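Local coordinates for coelenterazine-binding protein with bound coelenterazine (Renilla muelleri, PDB 2HPS), which binds the luciferin coelenterazine and, once calcium is bound, probably makes it available to luciferase for the light-emitting reaction with oxygen, at residues Y11-M16 and N84-L89; T26-I31 and G73-V78; I31-Y36 and V64-G69. All coordinates share one frame; numbering follows the deposited sequence. Where two conformers were deposited one is given.

Interaction 1 of 3, residues Y11-M16 and N84-L89; sequences YHLRKM and NATDSL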
loop_
_atom_site.group_PDB
_atom_site.type_symbol
_atom_site.label_atom_id
_atom_site.label_comp_id
_atom_site.label_asym_id
_atom_site.label_seq_id
_atom_site.Cartn_x
_atom_site.Cartn_y
_atom_site.Cartn_z
ATOM N N TYR A 11 -7.810 -12.553 9.412
ATOM C CA TYR A 11 -6.699 -11.628 9.606
ATOM C C TYR A 11 -6.319 -10.954 8.275
ATOM O O TYR A 11 -6.107 -9.746 8.220
ATOM C CB TYR A 11 -5.498 -12.357 10.231
ATOM C CG TYR A 11 -4.297 -11.451 10.382
ATOM C CD1 TYR A 11 -4.339 -10.343 11.242
ATOM C CD2 TYR A 11 -3.154 -11.648 9.605
ATOM C CE1 TYR A 11 -3.244 -9.471 11.363
ATOM C CE2 TYR A 11 -2.065 -10.783 9.710
ATOM C CZ TYR A 11 -2.114 -9.699 10.579
ATOM O OH TYR A 11 -1.033 -8.856 10.698
ATOM N N HIS A 12 -6.246 -11.746 7.206
ATOM C CA HIS A 12 -5.897 -11.174 5.902
ATOM C C HIS A 12 -6.924 -10.147 5.455
ATOM O O HIS A 12 -6.558 -9.051 5.010
ATOM C CB HIS A 12 -5.709 -12.249 4.834
ATOM C CG HIS A 12 -4.960 -11.749 3.647
ATOM N ND1 HIS A 12 -5.572 -11.074 2.612
ATOM C CD2 HIS A 12 -3.634 -11.756 3.366
ATOM C CE1 HIS A 12 -4.652 -10.693 1.740
ATOM N NE2 HIS A 12 -3.473 -11.111 2.165
ATOM N N LEU A 13 -8.211 -10.458 5.634
ATOM C CA LEU A 13 -9.251 -9.469 5.296
ATOM C C LEU A 13 -9.155 -8.204 6.134
ATOM O O LEU A 13 -9.468 -7.110 5.658
ATOM C CB LEU A 13 -10.651 -10.078 5.466
ATOM C CG LEU A 13 -11.098 -11.118 4.441
ATOM C CD1 LEU A 13 -12.374 -11.819 4.939
ATOM C CD2 LEU A 13 -11.382 -10.423 3.097
ATOM N N ARG A 14 -8.803 -8.364 7.410
ATOM C CA ARG A 14 -8.597 -7.224 8.309
ATOM C C ARG A 14 -7.484 -6.317 7.800
ATOM O O ARG A 14 -7.646 -5.092 7.763
ATOM C CB ARG A 14 -8.294 -7.705 9.725
ATOM C CG ARG A 14 -8.214 -6.582 10.767
ATOM C CD ARG A 14 -8.036 -7.191 12.181
ATOM N NE ARG A 14 -7.909 -6.155 13.201
ATOM C CZ ARG A 14 -8.925 -5.557 13.815
ATOM N NH1 ARG A 14 -10.189 -5.871 13.503
ATOM N NH2 ARG A 14 -8.672 -4.613 14.736
ATOM N N LYS A 15 -6.392 -6.927 7.332
ATOM C CA LYS A 15 -5.323 -6.177 6.713
ATOM C C LYS A 15 -5.835 -5.448 5.469
ATOM O O LYS A 15 -5.598 -4.250 5.301
ATOM C CB LYS A 15 -4.162 -7.096 6.357
ATOM C CG LYS A 15 -3.356 -7.582 7.576
ATOM C CD LYS A 15 -2.054 -8.250 7.165
ATOM C CE LYS A 15 -2.267 -9.528 6.337
ATOM N NZ LYS A 15 -0.937 -10.198 5.958
HETATM N N MSE A 16 -6.551 -6.171 4.616
HETATM C CA MSE A 16 -7.001 -5.588 3.347
HETATM C C MSE A 16 -8.021 -4.467 3.570
HETATM O O MSE A 16 -8.018 -3.466 2.864
HETATM C CB MSE A 16 -7.549 -6.652 2.401
HETATM C CG MSE A 16 -6.539 -7.696 1.963
HETATM SE SE MSE A 16 -4.905 -6.904 1.133
HETATM C CE MSE A 16 -3.613 -7.212 2.667
ATOM N N ASN A 84 -12.134 -8.654 -2.461
ATOM C CA ASN A 84 -11.525 -8.776 -3.793
ATOM C C ASN A 84 -9.996 -8.836 -3.711
ATOM O O ASN A 84 -9.373 -9.648 -4.396
ATOM C CB ASN A 84 -11.971 -7.636 -4.693
ATOM C CG ASN A 84 -13.454 -7.720 -5.058
ATOM O OD1 ASN A 84 -14.066 -8.791 -4.992
ATOM N ND2 ASN A 84 -14.020 -6.594 -5.457
ATOM N N ALA A 85 -9.419 -8.008 -2.837
ATOM C CA ALA A 85 -7.973 -8.021 -2.572
ATOM C C ALA A 85 -7.499 -9.369 -2.020
ATOM O O ALA A 85 -6.539 -9.964 -2.515
ATOM C CB ALA A 85 -7.603 -6.862 -1.590
ATOM N N THR A 86 -8.163 -9.862 -0.971
ATOM C CA THR A 86 -7.786 -11.120 -0.341
ATOM C C THR A 86 -7.925 -12.275 -1.327
ATOM O O THR A 86 -7.008 -13.099 -1.467
ATOM C CB THR A 86 -8.640 -11.337 0.935
ATOM O OG1 THR A 86 -8.271 -10.322 1.889
ATOM C CG2 THR A 86 -8.427 -12.742 1.533
ATOM N N ASP A 87 -9.058 -12.306 -2.033
ATOM C CA ASP A 87 -9.323 -13.378 -3.008
ATOM C C ASP A 87 -8.249 -13.389 -4.100
ATOM O O ASP A 87 -7.718 -14.451 -4.423
ATOM C CB ASP A 87 -10.721 -13.233 -3.640
ATOM C CG ASP A 87 -11.844 -13.675 -2.714
ATOM O OD1 ASP A 87 -11.566 -14.301 -1.675
ATOM O OD2 ASP A 87 -13.020 -13.372 -3.034
ATOM N N SER A 88 -7.931 -12.209 -4.632
ATOM C CA SER A 88 -6.902 -12.069 -5.689
ATOM C C SER A 88 -5.491 -12.421 -5.219
ATOM O O SER A 88 -4.804 -13.245 -5.847
ATOM C CB SER A 88 -6.950 -10.697 -6.362
ATOM O OG SER A 88 -6.774 -9.639 -5.448
ATOM N N LEU A 89 -5.068 -11.811 -4.108
ATOM C CA LEU A 89 -3.706 -12.013 -3.599
ATOM C C LEU A 89 -3.414 -13.426 -3.156
ATOM O O LEU A 89 -2.336 -13.937 -3.428
ATOM C CB LEU A 89 -3.407 -11.044 -2.451
ATOM C CG LEU A 89 -3.233 -9.603 -2.918
ATOM C CD1 LEU A 89 -3.390 -8.637 -1.748
ATOM C CD2 LEU A 89 -1.876 -9.423 -3.637
#
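Thr86 OG1 has two polar partners: it shares a hydrogen bond of 2.9 Å with His12 ND1, and it has a second, weak bond to the carbonyl O of Ala82, one turn back in its own helix. The contact is a helix-helix crossing in the N-terminal EF-hand half of the protein, where helix 6-21, the entering helix of the first EF-hand, meets helix 78-91, which follows the short strand 75-77. The axes of the segments 11-16 and 84-89 come within 9.1 Å, at a signed crossing angle of 121°. Leu13 and Thr86 mark the close point of the backbones, their CA atoms 6.1 Å apart.

With chi1 at -162° the imidazole of His12 points away from the backbone N and across to the other helix, ND1 leading. The hydroxyl oxygen lies at the ring edge, in its plane, and the bond is close to straight at 163°. On the far side of the ring NE2 bonds to the carbonyl O of Leu168, so both nitrogens are occupied and the imidazole is fixed in rotation between helix 78-91 and helix 157-169.

Apolar groups flank the hydroxyl. The side chains of Leu13 and Thr86 cross at about a right angle, which puts Leu13 CD2 3.3 Å from Thr86 OG1, and the CG of Met16, a selenomethionine here, closes in from the next turn. The Met16 chain is bent at chi2 and chi3, so that it folds over Ala85, with CG 3.8 Å from Ala85 CB, and sets its selenium 3.7 Å from CD1 of Leu89.

Interaction 2 of 3, residues T26-I31 and G73-V78; sequences TGDGFI and GVRISV
Two backbone bonds pair Ile31 with Ile76 in the short antiparallel sheet that links the loops of an EF-hand pair: Ile31 N donates to Ile76 O at 2.9 Å, and Ile76 N returns to Ile31 O at 3.1 Å. Phe30 and Ser77 form the adjoining non-hydrogen-bonded pair. Past it, Val78 N reaches Gly29 O at 3.0 Å, tying the start of helix 78-91 to the loop.

The charged contact is a salt bridge, Arg75 NH2 to Asp28 OD2 at 3.2 Å. It is straight and lies in the guanidinium plane, yet meets the carboxylate from above, the two planes being 69° apart. Asp28 OD1 meanwhile accepts from Phe30 N, closing an Asx turn.

Stacking adds a third kind. Arg75, extended from CG to NE, lays its guanidinium on one face of the Phe30 ring, the centres 4.0 Å apart and the planes 21° apart, an off-centre cation-pi contact. An alanine in place of Phe30 is likely to leave the guanidinium without its flat support and freer to swing away from Asp28.

On the apolar side, Ile31 CG2 meets Val78 CG1 at 4.0 Å. Ile31 and Ile76 point to the same face of the sheet, where Ala81 of helix 78-91 touches both and Met20 of helix 6-21 packs on Ile31.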
loop_
_atom_site.group_PDB
_atom_site.type_symbol
_atom_site.label_atom_id
_atom_site.label_comp_id
_atom_site.label_asym_id
_atom_site.label_seq_id
_atom_site.Cartn_x
_atom_site.Cartn_y
_atom_site.Cartn_z
ATOM N N THR A 26 -13.241 10.221 1.835
ATOM C CA THR A 26 -14.307 10.966 2.531
ATOM C C THR A 26 -14.898 10.219 3.726
ATOM O O THR A 26 -15.767 10.745 4.425
ATOM C CB THR A 26 -15.451 11.412 1.602
ATOM O OG1 THR A 26 -16.098 10.274 1.030
ATOM C CG2 THR A 26 -14.920 12.344 0.492
ATOM N N GLY A 27 -14.429 8.993 3.943
ATOM C CA GLY A 27 -14.857 8.194 5.088
ATOM C C GLY A 27 -16.316 7.777 5.048
ATOM O O GLY A 27 -16.927 7.609 6.098
ATOM N N ASP A 28 -16.872 7.609 3.847
ATOM C CA ASP A 28 -18.277 7.212 3.675
ATOM C C ASP A 28 -18.473 5.694 3.543
ATOM O O ASP A 28 -19.609 5.211 3.395
ATOM C CB ASP A 28 -18.935 7.976 2.508
ATOM C CG ASP A 28 -18.403 7.564 1.130
ATOM O OD1 ASP A 28 -17.379 6.846 1.032
ATOM O OD2 ASP A 28 -19.025 7.979 0.123
ATOM N N GLY A 29 -17.370 4.948 3.613
ATOM C CA GLY A 29 -17.391 3.488 3.535
ATOM C C GLY A 29 -17.385 2.920 2.126
ATOM O O GLY A 29 -17.530 1.706 1.953
ATOM N N PHE A 30 -17.223 3.793 1.133
ATOM C CA PHE A 30 -17.242 3.387 -0.273
ATOM C C PHE A 30 -16.062 3.966 -1.033
ATOM O O PHE A 30 -15.568 5.038 -0.709
ATOM C CB PHE A 30 -18.559 3.797 -0.942
ATOM C CG PHE A 30 -19.740 3.006 -0.457
ATOM C CD1 PHE A 30 -20.151 1.863 -1.135
ATOM C CD2 PHE A 30 -20.421 3.388 0.699
ATOM C CE1 PHE A 30 -21.235 1.114 -0.684
ATOM C CE2 PHE A 30 -21.511 2.641 1.171
ATOM C CZ PHE A 30 -21.918 1.502 0.476
ATOM N N ILE A 31 -15.623 3.238 -2.053
ATOM C CA ILE A 31 -14.492 3.682 -2.877
ATOM C C ILE A 31 -14.751 3.433 -4.363
ATOM O O ILE A 31 -15.605 2.618 -4.741
ATOM C CB ILE A 31 -13.162 3.012 -2.458
ATOM C CG1 ILE A 31 -13.245 1.476 -2.536
ATOM C CG2 ILE A 31 -12.732 3.496 -1.054
ATOM C CD1 ILE A 31 -11.876 0.779 -2.402
ATOM N N GLY A 73 -16.946 3.555 -13.292
ATOM C CA GLY A 73 -18.335 3.865 -12.978
ATOM C C GLY A 73 -18.930 3.245 -11.729
ATOM O O GLY A 73 -19.989 3.699 -11.272
ATOM N N VAL A 74 -18.282 2.217 -11.173
ATOM C CA VAL A 74 -18.830 1.543 -9.992
ATOM C C VAL A 74 -18.314 2.173 -8.698
ATOM O O VAL A 74 -17.273 2.846 -8.671
ATOM C CB VAL A 74 -18.624 -0.010 -9.983
ATOM C CG1 VAL A 74 -18.975 -0.626 -11.337
ATOM C CG2 VAL A 74 -17.205 -0.393 -9.561
ATOM N N ARG A 75 -19.082 1.961 -7.640
ATOM C CA ARG A 75 -18.754 2.429 -6.317
ATOM C C ARG A 75 -19.026 1.201 -5.480
ATOM O O ARG A 75 -20.134 0.668 -5.522
ATOM C CB ARG A 75 -19.701 3.580 -5.968
ATOM C CG ARG A 75 -19.666 4.061 -4.549
ATOM C CD ARG A 75 -20.497 5.323 -4.417
ATOM N NE ARG A 75 -20.501 5.830 -3.048
ATOM C CZ ARG A 75 -21.436 5.546 -2.143
ATOM N NH1 ARG A 75 -22.459 4.756 -2.461
ATOM N NH2 ARG A 75 -21.347 6.056 -0.917
ATOM N N ILE A 76 -18.009 0.692 -4.786
ATOM C CA ILE A 76 -18.178 -0.503 -3.957
ATOM C C ILE A 76 -17.733 -0.212 -2.531
ATOM O O ILE A 76 -16.979 0.738 -2.301
ATOM C CB ILE A 76 -17.456 -1.763 -4.532
ATOM C CG1 ILE A 76 -15.940 -1.575 -4.576
ATOM C CG2 ILE A 76 -17.986 -2.110 -5.946
ATOM C CD1 ILE A 76 -15.189 -2.886 -4.967
ATOM N N SER A 77 -18.230 -1.002 -1.582
ATOM C CA SER A 77 -17.862 -0.836 -0.174
ATOM C C SER A 77 -16.390 -1.145 0.067
ATOM O O SER A 77 -15.776 -1.916 -0.672
ATOM C CB SER A 77 -18.707 -1.734 0.727
ATOM O OG SER A 77 -18.384 -3.106 0.569
ATOM N N VAL A 78 -15.830 -0.565 1.120
ATOM C CA VAL A 78 -14.466 -0.932 1.500
ATOM C C VAL A 78 -14.310 -2.425 1.829
ATOM O O VAL A 78 -13.286 -3.010 1.499
ATOM C CB VAL A 78 -13.889 -0.034 2.626
ATOM C CG1 VAL A 78 -13.854 1.426 2.154
ATOM C CG2 VAL A 78 -14.689 -0.195 3.932
#

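Interaction 3 of 3, residues I31-Y36 and V64-G69; sequences ISREDY and VADQLG. With CTZ (c2-hydroxy-coelenterazine), chain B.
Tyr36 lies with one ring face over the Leu68 side chain, whose CD1 stands 4.2 Å from the ring centroid in a CH-pi contact. This joins the two EF-hands of the N-terminal pair: helix 33-47, the exiting helix of the first, packs against the C-terminal end of helix 51-68. Ala65 CB packs against the ring at 3.9 Å from Tyr36 CD2, and Val64 CG1 touches near the hydroxyl.

The same ring belongs to the coelenterazine pocket. Its OH shares a short hydrogen bond of 2.6 Å with O17 of the ligand, which lies at the ring edge, in plane. Arg19 and Gln103 also bond to Tyr36 OH, so three partners hold the buried oxygen, and Leu68 and Ala65 help fix the ring that carries it.

Helix 33-47 starts in a capping box between Ser32 and Asp35, both of whose bonds are weak, while helix 51-68 ends at Gly69 in a Schellman motif. Nearer the surface, the extended Arg33 chain spans to the neighbouring helix. In the conformer given, Arg33 NH1 donates to Asp66 OD1 at 2.8 Å in a salt bridge, with guanidinium and carboxylate planes only 22° apart.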
loop_
_atom_site.group_PDB
_atom_site.type_symbol
_atom_site.label_atom_id
_atom_site.label_comp_id
_atom_site.label_asym_id
_atom_site.label_seq_id
_atom_site.Cartn_x
_atom_site.Cartn_y
_atom_site.Cartn_z
ATOM N N ILE A 31 -15.623 3.238 -2.053
ATOM C CA ILE A 31 -14.492 3.682 -2.877
ATOM C C ILE A 31 -14.751 3.433 -4.363
ATOM O O ILE A 31 -15.605 2.618 -4.741
ATOM C CB ILE A 31 -13.162 3.012 -2.458
ATOM C CG1 ILE A 31 -13.245 1.476 -2.536
ATOM C CG2 ILE A 31 -12.732 3.496 -1.054
ATOM C CD1 ILE A 31 -11.876 0.779 -2.402
ATOM N N SER A 32 -13.984 4.120 -5.199
ATOM C CA SER A 32 -14.144 3.989 -6.641
ATOM C C SER A 32 -12.790 4.067 -7.323
ATOM O O SER A 32 -11.772 4.429 -6.696
ATOM C CB SER A 32 -14.995 5.144 -7.161
ATOM O OG SER A 32 -14.255 6.342 -7.067
ATOM N N ARG A 33 -12.810 3.778 -8.625
ATOM C CA ARG A 33 -11.618 3.850 -9.473
ATOM C C ARG A 33 -10.928 5.192 -9.335
ATOM O O ARG A 33 -9.709 5.250 -9.126
ATOM C CB ARG A 33 -12.037 3.614 -10.918
ATOM C CG ARG A 33 -10.931 3.320 -11.908
ATOM C CD ARG A 33 -11.514 2.886 -13.246
ATOM N NE ARG A 33 -10.465 2.545 -14.203
ATOM C CZ ARG A 33 -9.953 1.326 -14.351
ATOM N NH1 ARG A 33 -10.395 0.322 -13.605
ATOM N NH2 ARG A 33 -9.001 1.111 -15.254
ATOM N N GLU A 34 -11.686 6.297 -9.421
ATOM C CA GLU A 34 -11.021 7.601 -9.354
ATOM C C GLU A 34 -10.422 7.908 -7.984
ATOM O O GLU A 34 -9.438 8.613 -7.906
ATOM C CB GLU A 34 -11.899 8.762 -9.845
ATOM C CG GLU A 34 -13.201 8.938 -9.124
ATOM C CD GLU A 34 -14.352 8.262 -9.850
ATOM O OE1 GLU A 34 -15.381 8.955 -10.062
ATOM O OE2 GLU A 34 -14.232 7.056 -10.216
ATOM N N ASP A 35 -11.020 7.376 -6.915
ATOM C CA ASP A 35 -10.417 7.469 -5.570
ATOM C C ASP A 35 -9.018 6.827 -5.561
ATOM O O ASP A 35 -8.078 7.338 -4.932
ATOM C CB ASP A 35 -11.300 6.772 -4.524
ATOM C CG ASP A 35 -12.666 7.447 -4.331
ATOM O OD1 ASP A 35 -12.803 8.671 -4.543
ATOM O OD2 ASP A 35 -13.610 6.728 -3.929
ATOM N N TYR A 36 -8.893 5.701 -6.253
ATOM C CA TYR A 36 -7.608 5.016 -6.365
ATOM C C TYR A 36 -6.604 5.834 -7.200
ATOM O O TYR A 36 -5.440 5.998 -6.823
ATOM C CB TYR A 36 -7.828 3.593 -6.900
ATOM C CG TYR A 36 -6.818 2.585 -6.380
ATOM C CD1 TYR A 36 -6.559 2.465 -5.000
ATOM C CD2 TYR A 36 -6.144 1.730 -7.263
ATOM C CE1 TYR A 36 -5.624 1.535 -4.524
ATOM C CE2 TYR A 36 -5.224 0.799 -6.796
ATOM C CZ TYR A 36 -4.962 0.710 -5.434
ATOM O OH TYR A 36 -4.042 -0.227 -5.002
ATOM N N VAL A 64 -4.158 -2.650 -10.879
ATOM C CA VAL A 64 -4.552 -3.132 -9.552
ATOM C C VAL A 64 -6.036 -2.815 -9.279
ATOM O O VAL A 64 -6.751 -3.673 -8.777
ATOM C CB VAL A 64 -3.588 -2.610 -8.461
ATOM C CG1 VAL A 64 -4.022 -3.056 -7.062
ATOM C CG2 VAL A 64 -2.169 -3.114 -8.750
ATOM N N ALA A 65 -6.507 -1.630 -9.672
ATOM C CA ALA A 65 -7.944 -1.286 -9.512
ATOM C C ALA A 65 -8.847 -2.347 -10.142
ATOM O O ALA A 65 -9.883 -2.726 -9.578
ATOM C CB ALA A 65 -8.243 0.097 -10.089
ATOM N N ASP A 66 -8.443 -2.850 -11.304
ATOM C CA ASP A 66 -9.198 -3.921 -11.966
ATOM C C ASP A 66 -9.317 -5.158 -11.082
ATOM O O ASP A 66 -10.393 -5.752 -10.946
ATOM C CB ASP A 66 -8.572 -4.294 -13.310
ATOM C CG ASP A 66 -8.707 -3.189 -14.364
ATOM O OD1 ASP A 66 -9.534 -2.261 -14.211
ATOM O OD2 ASP A 66 -7.944 -3.240 -15.356
ATOM N N GLN A 67 -8.211 -5.541 -10.455
ATOM C CA GLN A 67 -8.215 -6.674 -9.536
ATOM C C GLN A 67 -9.093 -6.422 -8.301
ATOM O O GLN A 67 -9.710 -7.354 -7.763
ATOM C CB GLN A 67 -6.786 -6.981 -9.102
ATOM C CG GLN A 67 -5.823 -7.213 -10.289
ATOM C CD GLN A 67 -4.392 -7.529 -9.848
ATOM O OE1 GLN A 67 -3.617 -8.158 -10.584
ATOM N NE2 GLN A 67 -4.035 -7.089 -8.654
ATOM N N LEU A 68 -9.129 -5.168 -7.852
ATOM C CA LEU A 68 -9.884 -4.799 -6.656
ATOM C C LEU A 68 -11.386 -4.695 -6.931
ATOM O O LEU A 68 -12.177 -4.530 -6.009
ATOM C CB LEU A 68 -9.350 -3.495 -6.058
ATOM C CG LEU A 68 -7.884 -3.581 -5.600
ATOM C CD1 LEU A 68 -7.368 -2.207 -5.154
ATOM C CD2 LEU A 68 -7.728 -4.642 -4.499
ATOM N N GLY A 69 -11.768 -4.818 -8.199
ATOM C CA GLY A 69 -13.168 -4.649 -8.585
ATOM C C GLY A 69 -13.573 -3.193 -8.720
ATOM O O GLY A 69 -14.775 -2.869 -8.723
HETATM N N1 CTZ B . -0.254 3.685 1.329
HETATM C C2 CTZ B . -1.245 4.528 0.930
HETATM C C3 CTZ B . -1.740 5.070 2.197
HETATM N N4 CTZ B . -1.063 4.576 3.229
HETATM C C5 CTZ B . -1.178 4.785 4.557
HETATM C C6 CTZ B . -0.328 4.088 5.420
HETATM N N7 CTZ B . 0.599 3.229 4.944
HETATM C C8 CTZ B . 0.745 3.006 3.620
HETATM C C9 CTZ B . -0.167 3.723 2.698
HETATM C C10 CTZ B . -1.695 4.788 -0.488
HETATM C C11 CTZ B . -2.227 3.481 -1.018
HETATM C C12 CTZ B . -1.541 2.822 -2.037
HETATM C C13 CTZ B . -1.996 1.609 -2.539
HETATM C C14 CTZ B . -3.166 1.061 -2.003
HETATM C C15 CTZ B . -3.859 1.711 -0.970
HETATM C C16 CTZ B . -3.388 2.929 -0.473
HETATM O O17 CTZ B . -3.611 -0.125 -2.488
HETATM O O18 CTZ B . -2.709 5.915 2.334
HETATM C C19 CTZ B . -0.422 4.332 6.877
HETATM C C20 CTZ B . -1.645 4.584 7.502
HETATM C C21 CTZ B . -1.695 4.822 8.873
HETATM C C22 CTZ B . -0.513 4.825 9.629
HETATM C C23 CTZ B . 0.711 4.591 9.019
HETATM C C24 CTZ B . 0.759 4.348 7.641
HETATM O O25 CTZ B . -0.594 5.068 10.966
HETATM C C26 CTZ B . 1.756 2.030 3.046
HETATM C C27 CTZ B . 3.081 2.732 2.892
HETATM C C28 CTZ B . 3.634 2.972 1.635
HETATM C C29 CTZ B . 4.865 3.621 1.542
HETATM C C30 CTZ B . 5.525 4.040 2.709
HETATM C C31 CTZ B . 4.977 3.786 3.966
HETATM C C32 CTZ B . 3.750 3.123 4.056
#

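How the interactions relate
All three contacts lie in the N-terminal EF-hand pair and are nested along the chain: interaction 3 falls inside the loop closed by interaction 2, which falls inside that closed by interaction 1. Interactions 2 and 3 are neighbours, centres about 10 Å apart, sharing Ile31 and strand 30-32. Interaction 1 sits about 17 Å from interaction 2 and about 14 Å from interaction 3, centre to centre. Helix 78-91 bridges them, following strand 75-77 and touching the end of helix 51-68, where Asn84 ND2 probably bonds to Leu68 O. Together they tie four helices and the two-stranded sheet into one unit, and Tyr36, in interaction 3, is the residue of these segments that hydrogen-bonds the bound coelenterazine.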